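Local coordinates for cyclic di-GMP-binding protein XC_3703 (Xanthomonas campestris pv. campestris, PDB 5B7W) that binds the second messenger cyclic di-GMP and, in its absence, promotes binding of a transcriptional regulator to its target genes, and regulates virulence and biofilm formation, at residues Asp5-Val10 against Gly125-Val130; Asp43-Asn48 against Val96-Glu101; Ile47-Pro52 against Ala90-Thr95; Gln102-Gln107 against Ala148-Pro153. All coordinates share one frame; numbering follows the deposited sequence.

How the contacts relate
The model is an elongated pair of RRM-like domains, each with a four-stranded antiparallel sheet. Contact 1 joins strands 3-7 and 127-132 of one sheet; contact 3 joins strands 46-51 and 90-96 of the other, their centres about 28 Å apart on opposite sides of the chain's centre. Contact 2 shares Ile-47 and Asn-48 with contact 3 and continues into the connection that leads to helix 102-114, where contact 4 sits, its centre about 11 Å from that of contact 1. Along the chain, contacts 2 and 3 are nested inside the loop closed by contact 1, whereas contact 4 crosses it. The N-terminal strand lies between strands 127-132 and 155-160, in a domain otherwise built from the C-terminal part.

Contact 1 of 4, residues Asp5-Val10 against Gly125-Val130; sequences DVISEV and GDKLRV
Val-6 and Leu-128 face each other as a hydrogen-bonded antiparallel pair, the tight part of the contact. Val-6 N donates to Leu-128 O at 2.6 Å, and Leu-128 N returns a bond to Val-6 O at 3.1 Å, both nearly straight. On the face carrying the Val-6 and Leu-128 side chains, Val-6 CG2 meets Val-130 CG2 at 3.9 Å, while Leu-108 of helix 102-114 packs on both Val-6 and Leu-128. Strands 3-7 and 127-132 are the two central strands of the RRM-like sheet of domain I, so the N-terminal strand is inserted between C-terminal ones. The opposite face carries the charged pair Asp-5 and Arg-129. Asp-5 OD1 sits 3.1 Å above the centre of the Arg-129 guanidinium, the two planes 48° apart; Asp-5 OD2 makes a salt bridge to Arg-129 NH1 at 3.1 Å, but from well out of the guanidinium plane, so it rests on charge alone; NH1 hydrogen-bonds to Asn-158 OD1. Toward solvent the packing thins. Lys-127 runs extended alongside Ile-7, its CD 3.6 Å from Ile-7 CG2, and its NZ forms a long salt bridge of 3.8 Å with Glu-9 OE2. One water carries Lys-127 NZ across to Asp-5 OD2.

Contact 2 of 4, residues Asp43-Asn48 against Val96-Glu101; sequences DGKVIN and VKQGIE
Lys-45 and Val-96 meet backbone to backbone at a classic beta bulge, in which Lys-45 and Val-46 both face Glu-42 of the outer strand 38-42 in the RRM-like sheet of domain II. Val-96 N gives Lys-45 O a hydrogen bond of 2.7 Å, nearly along the C=O axis (C=O...N angle 175°). That same carbonyl oxygen also rests against Val-96 CB at 3.4 Å. With CG1 anti to the backbone N (chi1 -177°), Val-96 presents its other methyl, CG2, to Ile-47 CD1 at 3.9 Å. Leu-15 of helix 12-26 touches both Val-96 and Ile-47, which places this apolar pair on the helix-covered side of the sheet.

Gln-98 supplies the polar half. Its chain is bent only moderately at chi2 (145°) and runs back toward Val-96, where NE2 donates to Val-96 O at 2.7 Å with the acceptor close to the amide plane. Held this way, the amide lies by the turn: Gln-98 NE2 is 3.5 Å from Gly-44 O and 4.1 Å from Lys-45 CG, and the lysine and glutamine side chains cross at about a right angle. Farther out, the segment after Val-96 is the connection into domain I. Gly-99 pairs through its backbone with Ser-8, and Ile-100 likewise with Asp-126. Lys-97 leaves its backbone on the side away from Lys-45, and its NZ hydrogen-bonds to Glu-151 O.

Contact 3 of 4, residues Ile47-Pro52 against Ala90-Thr95; sequences INQSAP and ARQKVT
Between the Ile-47/Val-94 and Ala-51/Ala-90 pairs the two strands run antiparallel at 165°, their axes 4.7 Å apart, tied by six backbone hydrogen bonds. The bond from Ala-90 N to Ala-51 O is short, 2.6 Å, and Ser-50 CA comes 3.2 Å from Ala-90 O in a CA-H...O contact. In Gln-49 CG lies beside the backbone N, in Gln-92 anti to it (chi1 -172°), which brings their extended chains alongside, pointing the same way: Gln-49 NE2 is 3.0 Å from Gln-92 OE1, the amide planes 37° apart. Gln-49 NE2 hydrogen-bonds to Thr-61 OG1, and Gln-92 NE2 to Gly-81 O, so each NE2 has an acceptor of its own. Val-94 CG2 packs at 3.8 Å from Gln-49 NE2. These are the two central strands of the domain II sheet, an RRM-like fold, and this face is covered by helices: Val-57 of helix 54-70 touches both glutamines, while Val-19 of helix 12-26 touches Ile-47. The opposite face carries Asn-48, Ser-50, Arg-91 and Lys-93. There Ser-50 CB approaches Arg-91 NH1 to 3.5 Å. Asn-48 OD1 lies 3.9 Å from Lys-93 CB, the lysine's extended chain leading away, and Asn-48 ND2 makes weak hydrogen bonds to Glu-40 and Glu-42.

Contact 4 of 4, residues Gln102-Gln107 against Ala148-Pro153; sequences QKQAKQ and ADFELP
The start of helix 102-114, one of the two helices packed on the domain I sheet, lies against the loop that joins helix 135-146 to strand 155-160, with Gln-104 and Gln-107 meeting Phe-150, Glu-151 and Leu-152. Gln-104 is the hub of the contact, and Phe-150 is its main partner. The phenylalanine CG stands anti to the backbone N (chi1 -157°), which swings the ring across to the helix, where CZ presses on Gln-104 CB at 3.4 Å and on the carbonyl oxygen Gln-104 O at 3.6 Å. The two side chains cross at about a right angle. From within its own loop, Leu-152 O lies in the plane of the ring at its edge.

One carbon farther out, Gln-104 CG rests on Leu-152 CD1 at 3.9 Å. Beyond it the glutamine bends sharply at chi2 (89°), turning its amide back along the helix so that NE2 hydrogen-bonds to OE2 of Glu-101, the N-cap residue. Gln-107, extended, brings OE1 to 4.1 Å from Phe-150 CE1, with its amide standing almost perpendicular to the ring (89°). The same Gln-107 OE1 lies 4.1 Å from Glu-151 OE1. Leu-152 also packs on Ser-8, whose OG hydrogen-bonds to Pro-153 O.

No hydrogen bond spans the two segments. Between them the contact is therefore van der Waals, ring and leucine methyl against the aliphatic part of Gln-104, whose polar end is engaged by Glu-101, while Lys-103 NZ, 5.5 Å from Glu-151 OE1, probably adds a mild electrostatic attraction.

Contact 1 of 4, residues Asp5-Val10 against Gly125-Val130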
loop_
_atom_site.group_PDB
_atom_site.type_symbol
_atom_site.label_atom_id
_atom_site.label_comp_id
_atom_site.label_asym_id
_atom_site.label_seq_id
_atom_site.Cartn_x
_atom_site.Cartn_y
_atom_site.Cartn_z
ATOM N N ASP A 5 -13.537 -8.246 8.490
ATOM C CA ASP A 5 -12.387 -7.422 8.830
ATOM C C ASP A 5 -12.028 -6.518 7.661
ATOM O O ASP A 5 -11.934 -6.979 6.519
ATOM C CB ASP A 5 -11.182 -8.284 9.211
ATOM C CG ASP A 5 -11.185 -8.676 10.673
ATOM O OD1 ASP A 5 -11.954 -8.072 11.449
ATOM O OD2 ASP A 5 -10.413 -9.582 11.047
ATOM N N VAL A 6 -11.836 -5.236 7.950
ATOM C CA VAL A 6 -11.239 -4.304 7.001
ATOM C C VAL A 6 -9.735 -4.331 7.228
ATOM O O VAL A 6 -9.257 -3.992 8.317
ATOM C CB VAL A 6 -11.802 -2.886 7.174
ATOM C CG1 VAL A 6 -11.240 -1.959 6.104
ATOM C CG2 VAL A 6 -13.320 -2.908 7.127
ATOM N N ILE A 7 -8.987 -4.750 6.211
ATOM C CA ILE A 7 -7.545 -4.894 6.331
ATOM C C ILE A 7 -6.869 -4.053 5.259
ATOM O O ILE A 7 -7.489 -3.608 4.289
ATOM C CB ILE A 7 -7.089 -6.364 6.224
ATOM C CG1 ILE A 7 -7.391 -6.918 4.829
ATOM C CG2 ILE A 7 -7.754 -7.210 7.297
ATOM C CD1 ILE A 7 -6.954 -8.353 4.636
ATOM N N SER A 8 -5.570 -3.836 5.454
ATOM C CA SER A 8 -4.714 -3.162 4.477
ATOM C C SER A 8 -3.393 -3.926 4.483
ATOM O O SER A 8 -2.485 -3.614 5.259
ATOM C CB SER A 8 -4.524 -1.691 4.809
ATOM O OG SER A 8 -3.852 -1.027 3.753
ATOM N N GLU A 9 -3.299 -4.933 3.622
ATOM C CA GLU A 9 -2.170 -5.847 3.622
ATOM C C GLU A 9 -1.614 -6.000 2.216
ATOM O O GLU A 9 -2.328 -5.845 1.222
ATOM C CB GLU A 9 -2.568 -7.221 4.175
ATOM C CG GLU A 9 -2.971 -7.197 5.637
ATOM C CD GLU A 9 -3.303 -8.575 6.172
ATOM O OE1 GLU A 9 -3.356 -9.530 5.369
ATOM O OE2 GLU A 9 -3.508 -8.702 7.397
ATOM N N VAL A 10 -0.322 -6.306 2.153
ATOM C CA VAL A 10 0.382 -6.569 0.906
ATOM C C VAL A 10 1.047 -7.932 1.029
ATOM O O VAL A 10 1.720 -8.208 2.028
ATOM C CB VAL A 10 1.427 -5.480 0.598
ATOM C CG1 VAL A 10 2.165 -5.798 -0.692
ATOM C CG2 VAL A 10 0.764 -4.113 0.520
ATOM N N GLY A 125 -6.267 -4.391 16.863
ATOM C CA GLY A 125 -4.909 -4.326 16.347
ATOM C C GLY A 125 -4.837 -3.346 15.194
ATOM O O GLY A 125 -5.273 -2.194 15.301
ATOM N N ASP A 126 -4.289 -3.805 14.069
ATOM C CA ASP A 126 -4.171 -2.997 12.864
ATOM C C ASP A 126 -5.299 -3.262 11.874
ATOM O O ASP A 126 -5.193 -2.883 10.702
ATOM C CB ASP A 126 -2.814 -3.236 12.202
ATOM C CG ASP A 126 -2.580 -4.694 11.860
ATOM O OD1 ASP A 126 -3.346 -5.553 12.346
ATOM O OD2 ASP A 126 -1.625 -4.983 11.108
ATOM N N LYS A 127 -6.373 -3.909 12.320
ATOM C CA LYS A 127 -7.532 -4.198 11.491
ATOM C C LYS A 127 -8.771 -3.563 12.105
ATOM O O LYS A 127 -8.797 -3.213 13.288
ATOM C CB LYS A 127 -7.748 -5.709 11.335
ATOM C CG LYS A 127 -6.554 -6.465 10.779
ATOM C CD LYS A 127 -6.832 -7.960 10.734
ATOM C CE LYS A 127 -5.699 -8.717 10.062
ATOM N NZ LYS A 127 -6.043 -10.151 9.851
ATOM N N LEU A 128 -9.807 -3.418 11.282
ATOM C CA LEU A 128 -11.092 -2.878 11.711
ATOM C C LEU A 128 -12.159 -3.936 11.469
ATOM O O LEU A 128 -12.447 -4.281 10.317
ATOM C CB LEU A 128 -11.425 -1.587 10.964
ATOM C CG LEU A 128 -12.716 -0.888 11.400
ATOM C CD1 LEU A 128 -12.570 -0.304 12.798
ATOM C CD2 LEU A 128 -13.125 0.186 10.401
ATOM N N ARG A 129 -12.745 -4.454 12.547
ATOM C CA ARG A 129 -13.843 -5.403 12.429
ATOM C C ARG A 129 -15.167 -4.652 12.414
ATOM O O ARG A 129 -15.430 -3.822 13.291
ATOM C CB ARG A 129 -13.833 -6.426 13.565
ATOM C CG ARG A 129 -14.901 -7.500 13.390
ATOM C CD ARG A 129 -14.779 -8.609 14.417
ATOM N NE ARG A 129 -13.533 -9.358 14.272
ATOM C CZ ARG A 129 -13.278 -10.221 13.292
ATOM N NH1 ARG A 129 -12.111 -10.849 13.256
ATOM N NH2 ARG A 129 -14.181 -10.459 12.348
ATOM N N VAL A 130 -15.992 -4.948 11.417
ATOM C CA VAL A 130 -17.284 -4.302 11.228
ATOM C C VAL A 130 -18.373 -5.331 11.491
ATOM O O VAL A 130 -18.347 -6.429 10.921
ATOM C CB VAL A 130 -17.407 -3.711 9.813
ATOM C CG1 VAL A 130 -18.779 -3.097 9.611
ATOM C CG2 VAL A 130 -16.312 -2.680 9.575
HETATM O O HOH W 1 -8.582 -10.669 9.181
HETATM O O HOH W 2 -4.698 -4.220 8.138
HETATM O O HOH W 3 -5.697 -10.924 7.092
#

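Contact 2 of 4, residues Asp43-Asn48 against Val96-Glu101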
loop_
_atom_site.group_PDB
_atom_site.type_symbol
_atom_site.label_atom_id
_atom_site.label_comp_id
_atom_site.label_asym_id
_atom_site.label_seq_id
_atom_site.Cartn_x
_atom_site.Cartn_y
_atom_site.Cartn_z
ATOM N N ASP A 43 13.269 -5.157 5.228
ATOM C CA ASP A 43 12.363 -5.681 6.250
ATOM C C ASP A 43 10.954 -5.922 5.719
ATOM O O ASP A 43 9.993 -5.948 6.495
ATOM C CB ASP A 43 12.310 -4.754 7.472
ATOM C CG ASP A 43 13.657 -4.604 8.150
ATOM O OD1 ASP A 43 14.477 -5.542 8.065
ATOM O OD2 ASP A 43 13.895 -3.546 8.770
ATOM N N GLY A 44 10.809 -6.102 4.408
ATOM C CA GLY A 44 9.495 -6.270 3.819
ATOM C C GLY A 44 8.577 -5.081 3.988
ATOM O O GLY A 44 7.358 -5.227 3.865
ATOM N N LYS A 45 9.128 -3.906 4.269
ATOM C CA LYS A 45 8.351 -2.695 4.507
ATOM C C LYS A 45 8.861 -1.495 3.727
ATOM O O LYS A 45 8.057 -0.683 3.263
ATOM C CB LYS A 45 8.345 -2.357 6.009
ATOM C CG LYS A 45 7.828 -3.468 6.906
ATOM C CD LYS A 45 8.053 -3.137 8.373
ATOM C CE LYS A 45 7.369 -4.149 9.280
ATOM N NZ LYS A 45 6.144 -4.722 8.657
ATOM N N VAL A 46 10.176 -1.357 3.572
ATOM C CA VAL A 46 10.785 -0.174 2.981
ATOM C C VAL A 46 11.475 -0.571 1.685
ATOM O O VAL A 46 12.231 -1.549 1.652
ATOM C CB VAL A 46 11.783 0.489 3.950
ATOM C CG1 VAL A 46 12.546 1.605 3.252
ATOM C CG2 VAL A 46 11.056 1.016 5.176
ATOM N N ILE A 47 11.212 0.184 0.623
ATOM C CA ILE A 47 11.901 0.034 -0.653
ATOM C C ILE A 47 12.821 1.236 -0.812
ATOM O O ILE A 47 12.354 2.376 -0.928
ATOM C CB ILE A 47 10.922 -0.071 -1.830
ATOM C CG1 ILE A 47 10.023 -1.298 -1.673
ATOM C CG2 ILE A 47 11.684 -0.133 -3.146
ATOM C CD1 ILE A 47 9.028 -1.466 -2.800
ATOM N N ASN A 48 14.126 0.988 -0.815
ATOM C CA ASN A 48 15.112 2.047 -0.977
ATOM C C ASN A 48 15.494 2.162 -2.448
ATOM O O ASN A 48 15.981 1.195 -3.046
ATOM C CB ASN A 48 16.346 1.777 -0.116
ATOM C CG ASN A 48 16.105 2.073 1.351
ATOM O OD1 ASN A 48 15.645 3.157 1.710
ATOM N ND2 ASN A 48 16.414 1.108 2.209
ATOM N N VAL A 96 6.194 0.898 2.140
ATOM C CA VAL A 96 5.037 0.114 1.727
ATOM C C VAL A 96 4.092 0.013 2.916
ATOM O O VAL A 96 4.242 -0.866 3.771
ATOM C CB VAL A 96 5.451 -1.277 1.212
ATOM C CG1 VAL A 96 4.235 -2.044 0.717
ATOM C CG2 VAL A 96 6.488 -1.143 0.107
ATOM N N LYS A 97 3.121 0.923 2.982
ATOM C CA LYS A 97 2.232 0.995 4.134
ATOM C C LYS A 97 1.342 -0.240 4.205
ATOM O O LYS A 97 0.740 -0.646 3.205
ATOM C CB LYS A 97 1.376 2.259 4.066
ATOM C CG LYS A 97 2.167 3.557 4.134
ATOM C CD LYS A 97 1.261 4.766 3.945
ATOM C CE LYS A 97 0.470 4.678 2.649
ATOM N NZ LYS A 97 -0.431 5.849 2.460
ATOM N N GLN A 98 1.274 -0.842 5.391
ATOM C CA GLN A 98 0.431 -1.999 5.658
ATOM C C GLN A 98 -0.175 -1.856 7.045
ATOM O O GLN A 98 0.434 -1.275 7.948
ATOM C CB GLN A 98 1.216 -3.318 5.562
ATOM C CG GLN A 98 2.021 -3.481 4.282
ATOM C CD GLN A 98 3.328 -4.217 4.494
ATOM O OE1 GLN A 98 3.361 -5.446 4.556
ATOM N NE2 GLN A 98 4.418 -3.462 4.611
ATOM N N GLY A 99 -1.380 -2.398 7.209
ATOM C CA GLY A 99 -2.083 -2.292 8.473
ATOM C C GLY A 99 -2.790 -0.963 8.633
ATOM O O GLY A 99 -2.362 0.044 8.061
ATOM N N ILE A 100 -3.872 -0.940 9.402
ATOM C CA ILE A 100 -4.659 0.270 9.605
ATOM C C ILE A 100 -4.338 0.816 10.990
ATOM O O ILE A 100 -4.761 0.254 12.006
ATOM C CB ILE A 100 -6.161 0.010 9.433
ATOM C CG1 ILE A 100 -6.440 -0.549 8.035
ATOM C CG2 ILE A 100 -6.948 1.292 9.651
ATOM C CD1 ILE A 100 -7.891 -0.904 7.797
ATOM N N GLU A 101 -3.584 1.914 11.027
ATOM C CA GLU A 101 -3.221 2.550 12.282
ATOM C C GLU A 101 -4.455 3.149 12.953
ATOM O O GLU A 101 -5.515 3.316 12.342
ATOM C CB GLU A 101 -2.167 3.634 12.049
ATOM C CG GLU A 101 -0.940 3.164 11.280
ATOM C CD GLU A 101 -0.227 4.296 10.563
ATOM O OE1 GLU A 101 0.507 4.017 9.591
ATOM O OE2 GLU A 101 -0.400 5.465 10.969
#

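Contact 3 of 4, residues Ile47-Pro52 against Ala90-Thr95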
loop_
_atom_site.group_PDB
_atom_site.type_symbol
_atom_site.label_atom_id
_atom_site.label_comp_id
_atom_site.label_asym_id
_atom_site.label_seq_id
_atom_site.Cartn_x
_atom_site.Cartn_y
_atom_site.Cartn_z
ATOM N N ILE A 47 11.212 0.184 0.623
ATOM C CA ILE A 47 11.901 0.034 -0.653
ATOM C C ILE A 47 12.821 1.236 -0.812
ATOM O O ILE A 47 12.354 2.376 -0.928
ATOM C CB ILE A 47 10.922 -0.071 -1.830
ATOM C CG1 ILE A 47 10.023 -1.298 -1.673
ATOM C CG2 ILE A 47 11.684 -0.133 -3.146
ATOM C CD1 ILE A 47 9.028 -1.466 -2.800
ATOM N N ASN A 48 14.126 0.988 -0.815
ATOM C CA ASN A 48 15.112 2.047 -0.977
ATOM C C ASN A 48 15.494 2.162 -2.448
ATOM O O ASN A 48 15.981 1.195 -3.046
ATOM C CB ASN A 48 16.346 1.777 -0.116
ATOM C CG ASN A 48 16.105 2.073 1.351
ATOM O OD1 ASN A 48 15.645 3.157 1.710
ATOM N ND2 ASN A 48 16.414 1.108 2.209
ATOM N N GLN A 49 15.259 3.334 -3.027
ATOM C CA GLN A 49 15.670 3.636 -4.389
ATOM C C GLN A 49 16.938 4.477 -4.352
ATOM O O GLN A 49 17.063 5.391 -3.533
ATOM C CB GLN A 49 14.571 4.385 -5.147
ATOM C CG GLN A 49 13.172 3.825 -4.947
ATOM C CD GLN A 49 12.147 4.488 -5.849
ATOM O OE1 GLN A 49 11.590 3.854 -6.746
ATOM N NE2 GLN A 49 11.899 5.771 -5.620
ATOM N N SER A 50 17.880 4.161 -5.238
ATOM C CA SER A 50 19.146 4.878 -5.299
ATOM C C SER A 50 19.606 4.965 -6.743
ATOM O O SER A 50 19.594 3.964 -7.465
ATOM C CB SER A 50 20.216 4.193 -4.439
ATOM O OG SER A 50 20.446 2.865 -4.872
ATOM N N ALA A 51 20.010 6.162 -7.163
ATOM C CA ALA A 51 20.470 6.403 -8.508
ATOM C C ALA A 51 21.423 7.589 -8.485
ATOM O O ALA A 51 21.504 8.297 -7.464
ATOM C CB ALA A 51 19.301 6.671 -9.468
ATOM N N PRO A 52 22.174 7.822 -9.555
ATOM C CA PRO A 52 23.062 8.996 -9.578
ATOM C C PRO A 52 22.336 10.328 -9.480
ATOM O O PRO A 52 22.885 11.270 -8.896
ATOM C CB PRO A 52 23.794 8.854 -10.919
ATOM C CG PRO A 52 23.804 7.393 -11.180
ATOM C CD PRO A 52 22.499 6.873 -10.641
ATOM N N ALA A 90 21.560 10.121 -5.600
ATOM C CA ALA A 90 20.232 10.371 -5.059
ATOM C C ALA A 90 19.678 9.099 -4.430
ATOM O O ALA A 90 19.895 7.997 -4.943
ATOM C CB ALA A 90 19.280 10.871 -6.149
ATOM N N ARG A 91 18.965 9.261 -3.317
ATOM C CA ARG A 91 18.341 8.146 -2.621
ATOM C C ARG A 91 16.958 8.564 -2.143
ATOM O O ARG A 91 16.729 9.729 -1.804
ATOM C CB ARG A 91 19.183 7.670 -1.428
ATOM C CG ARG A 91 20.565 7.153 -1.800
ATOM C CD ARG A 91 21.309 6.632 -0.581
ATOM N NE ARG A 91 22.635 6.127 -0.924
ATOM C CZ ARG A 91 22.882 4.880 -1.313
ATOM N NH1 ARG A 91 21.891 4.005 -1.411
ATOM N NH2 ARG A 91 24.122 4.507 -1.604
ATOM N N GLN A 92 16.038 7.603 -2.117
ATOM C CA GLN A 92 14.677 7.872 -1.673
ATOM C C GLN A 92 14.105 6.630 -1.008
ATOM O O GLN A 92 14.237 5.522 -1.534
ATOM C CB GLN A 92 13.782 8.303 -2.841
ATOM C CG GLN A 92 12.402 8.773 -2.412
ATOM C CD GLN A 92 11.509 9.108 -3.587
ATOM O OE1 GLN A 92 11.688 8.585 -4.687
ATOM N NE2 GLN A 92 10.542 9.990 -3.363
ATOM N N LYS A 93 13.468 6.828 0.141
ATOM C CA LYS A 93 12.842 5.755 0.899
ATOM C C LYS A 93 11.350 5.720 0.595
ATOM O O LYS A 93 10.658 6.734 0.739
ATOM C CB LYS A 93 13.079 5.950 2.398
ATOM C CG LYS A 93 12.142 5.168 3.298
ATOM C CD LYS A 93 12.486 5.394 4.761
ATOM C CE LYS A 93 11.548 4.626 5.676
ATOM N NZ LYS A 93 11.981 4.693 7.099
ATOM N N VAL A 94 10.861 4.559 0.168
ATOM C CA VAL A 94 9.448 4.353 -0.130
ATOM C C VAL A 94 8.913 3.343 0.875
ATOM O O VAL A 94 9.327 2.177 0.879
ATOM C CB VAL A 94 9.230 3.873 -1.571
ATOM C CG1 VAL A 94 7.741 3.819 -1.891
ATOM C CG2 VAL A 94 9.960 4.778 -2.549
ATOM N N THR A 95 7.995 3.788 1.729
ATOM C CA THR A 95 7.391 2.925 2.735
ATOM C C THR A 95 6.174 2.229 2.138
ATOM O O THR A 95 5.239 2.891 1.675
ATOM C CB THR A 95 6.991 3.725 3.975
ATOM O OG1 THR A 95 8.164 4.256 4.604
ATOM C CG2 THR A 95 6.246 2.838 4.965
#

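Contact 4 of 4, residues Gln102-Gln107 against Ala148-Pro153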
loop_
_atom_site.group_PDB
_atom_site.type_symbol
_atom_site.label_atom_id
_atom_site.label_comp_id
_atom_site.label_asym_id
_atom_site.label_seq_id
_atom_site.Cartn_x
_atom_site.Cartn_y
_atom_site.Cartn_z
ATOM N N GLN A 102 -4.302 3.477 14.239
ATOM C CA GLN A 102 -5.411 4.046 14.999
ATOM C C GLN A 102 -5.893 5.357 14.393
ATOM O O GLN A 102 -7.080 5.686 14.489
ATOM C CB GLN A 102 -4.993 4.253 16.455
ATOM C CG GLN A 102 -5.735 3.368 17.442
ATOM C CD GLN A 102 -5.107 3.379 18.822
ATOM O OE1 GLN A 102 -4.606 4.406 19.280
ATOM N NE2 GLN A 102 -5.134 2.233 19.493
ATOM N N LYS A 103 -4.991 6.114 13.765
ATOM C CA LYS A 103 -5.382 7.346 13.090
ATOM C C LYS A 103 -6.362 7.059 11.957
ATOM O O LYS A 103 -7.467 7.612 11.915
ATOM C CB LYS A 103 -4.136 8.062 12.564
ATOM C CG LYS A 103 -4.422 9.253 11.669
ATOM C CD LYS A 103 -5.108 10.370 12.433
ATOM C CE LYS A 103 -4.435 11.704 12.160
ATOM N NZ LYS A 103 -4.021 11.833 10.735
ATOM N N GLN A 104 -5.971 6.184 11.030
ATOM C CA GLN A 104 -6.826 5.878 9.888
ATOM C C GLN A 104 -8.047 5.063 10.295
ATOM O O GLN A 104 -9.092 5.146 9.639
ATOM C CB GLN A 104 -6.019 5.139 8.820
ATOM C CG GLN A 104 -4.793 5.901 8.327
ATOM C CD GLN A 104 -3.546 5.620 9.149
ATOM O OE1 GLN A 104 -3.048 4.501 9.174
ATOM N NE2 GLN A 104 -3.036 6.640 9.822
ATOM N N ALA A 105 -7.938 4.273 11.368
ATOM C CA ALA A 105 -9.067 3.463 11.816
ATOM C C ALA A 105 -10.212 4.340 12.307
ATOM O O ALA A 105 -11.364 4.164 11.894
ATOM C CB ALA A 105 -8.618 2.494 12.911
ATOM N N LYS A 106 -9.913 5.294 13.193
ATOM C CA LYS A 106 -10.935 6.234 13.644
ATOM C C LYS A 106 -11.520 7.027 12.485
ATOM O O LYS A 106 -12.716 7.345 12.492
ATOM C CB LYS A 106 -10.354 7.192 14.677
ATOM C CG LYS A 106 -9.877 6.531 15.942
ATOM C CD LYS A 106 -8.880 7.427 16.631
ATOM C CE LYS A 106 -8.627 6.960 18.040
ATOM N NZ LYS A 106 -8.085 8.047 18.889
ATOM N N GLN A 107 -10.692 7.387 11.503
ATOM C CA GLN A 107 -11.245 7.927 10.270
ATOM C C GLN A 107 -12.191 6.925 9.628
ATOM O O GLN A 107 -13.265 7.304 9.149
ATOM C CB GLN A 107 -10.132 8.330 9.302
ATOM C CG GLN A 107 -9.180 9.360 9.889
ATOM C CD GLN A 107 -8.134 9.825 8.896
ATOM O OE1 GLN A 107 -8.249 9.553 7.704
ATOM N NE2 GLN A 107 -7.101 10.513 9.382
ATOM N N ALA A 148 -14.553 5.153 -1.363
ATOM C CA ALA A 148 -14.200 6.233 -0.455
ATOM C C ALA A 148 -12.944 6.952 -0.942
ATOM O O ALA A 148 -12.300 6.550 -1.912
ATOM C CB ALA A 148 -13.997 5.694 0.965
ATOM N N ASP A 149 -12.603 8.037 -0.251
ATOM C CA ASP A 149 -11.403 8.818 -0.546
ATOM C C ASP A 149 -10.419 8.583 0.596
ATOM O O ASP A 149 -10.310 9.381 1.529
ATOM C CB ASP A 149 -11.738 10.300 -0.716
ATOM C CG ASP A 149 -10.643 11.067 -1.428
ATOM O OD1 ASP A 149 -10.664 11.111 -2.676
ATOM O OD2 ASP A 149 -9.760 11.627 -0.743
ATOM N N PHE A 150 -9.692 7.472 0.513
ATOM C CA PHE A 150 -8.852 7.003 1.604
ATOM C C PHE A 150 -7.407 6.864 1.146
ATOM O O PHE A 150 -7.139 6.485 0.001
ATOM C CB PHE A 150 -9.361 5.664 2.143
ATOM C CG PHE A 150 -8.931 5.376 3.547
ATOM C CD1 PHE A 150 -9.260 6.245 4.572
ATOM C CD2 PHE A 150 -8.209 4.233 3.847
ATOM C CE1 PHE A 150 -8.870 5.988 5.867
ATOM C CE2 PHE A 150 -7.818 3.970 5.143
ATOM C CZ PHE A 150 -8.151 4.847 6.153
ATOM N N GLU A 151 -6.482 7.170 2.056
ATOM C CA GLU A 151 -5.048 7.118 1.799
ATOM C C GLU A 151 -4.484 5.705 1.864
ATOM O O GLU A 151 -3.258 5.542 1.863
ATOM C CB GLU A 151 -4.309 8.014 2.797
ATOM C CG GLU A 151 -4.545 7.642 4.253
ATOM C CD GLU A 151 -3.859 8.587 5.216
ATOM O OE1 GLU A 151 -4.566 9.366 5.891
ATOM O OE2 GLU A 151 -2.613 8.555 5.299
ATOM N N LEU A 152 -5.343 4.686 1.926
ATOM C CA LEU A 152 -4.896 3.308 2.031
ATOM C C LEU A 152 -5.736 2.371 1.171
ATOM O O LEU A 152 -6.966 2.513 1.111
ATOM C CB LEU A 152 -4.939 2.785 3.474
ATOM C CG LEU A 152 -3.677 2.838 4.336
ATOM C CD1 LEU A 152 -3.524 4.180 5.019
ATOM C CD2 LEU A 152 -3.660 1.715 5.370
ATOM N N PRO A 153 -5.098 1.399 0.527
ATOM C CA PRO A 153 -5.862 0.314 -0.097
ATOM C C PRO A 153 -6.537 -0.539 0.965
ATOM O O PRO A 153 -5.948 -0.859 2.000
ATOM C CB PRO A 153 -4.793 -0.482 -0.859
ATOM C CG PRO A 153 -3.614 0.447 -0.966
ATOM C CD PRO A 153 -3.656 1.279 0.273
#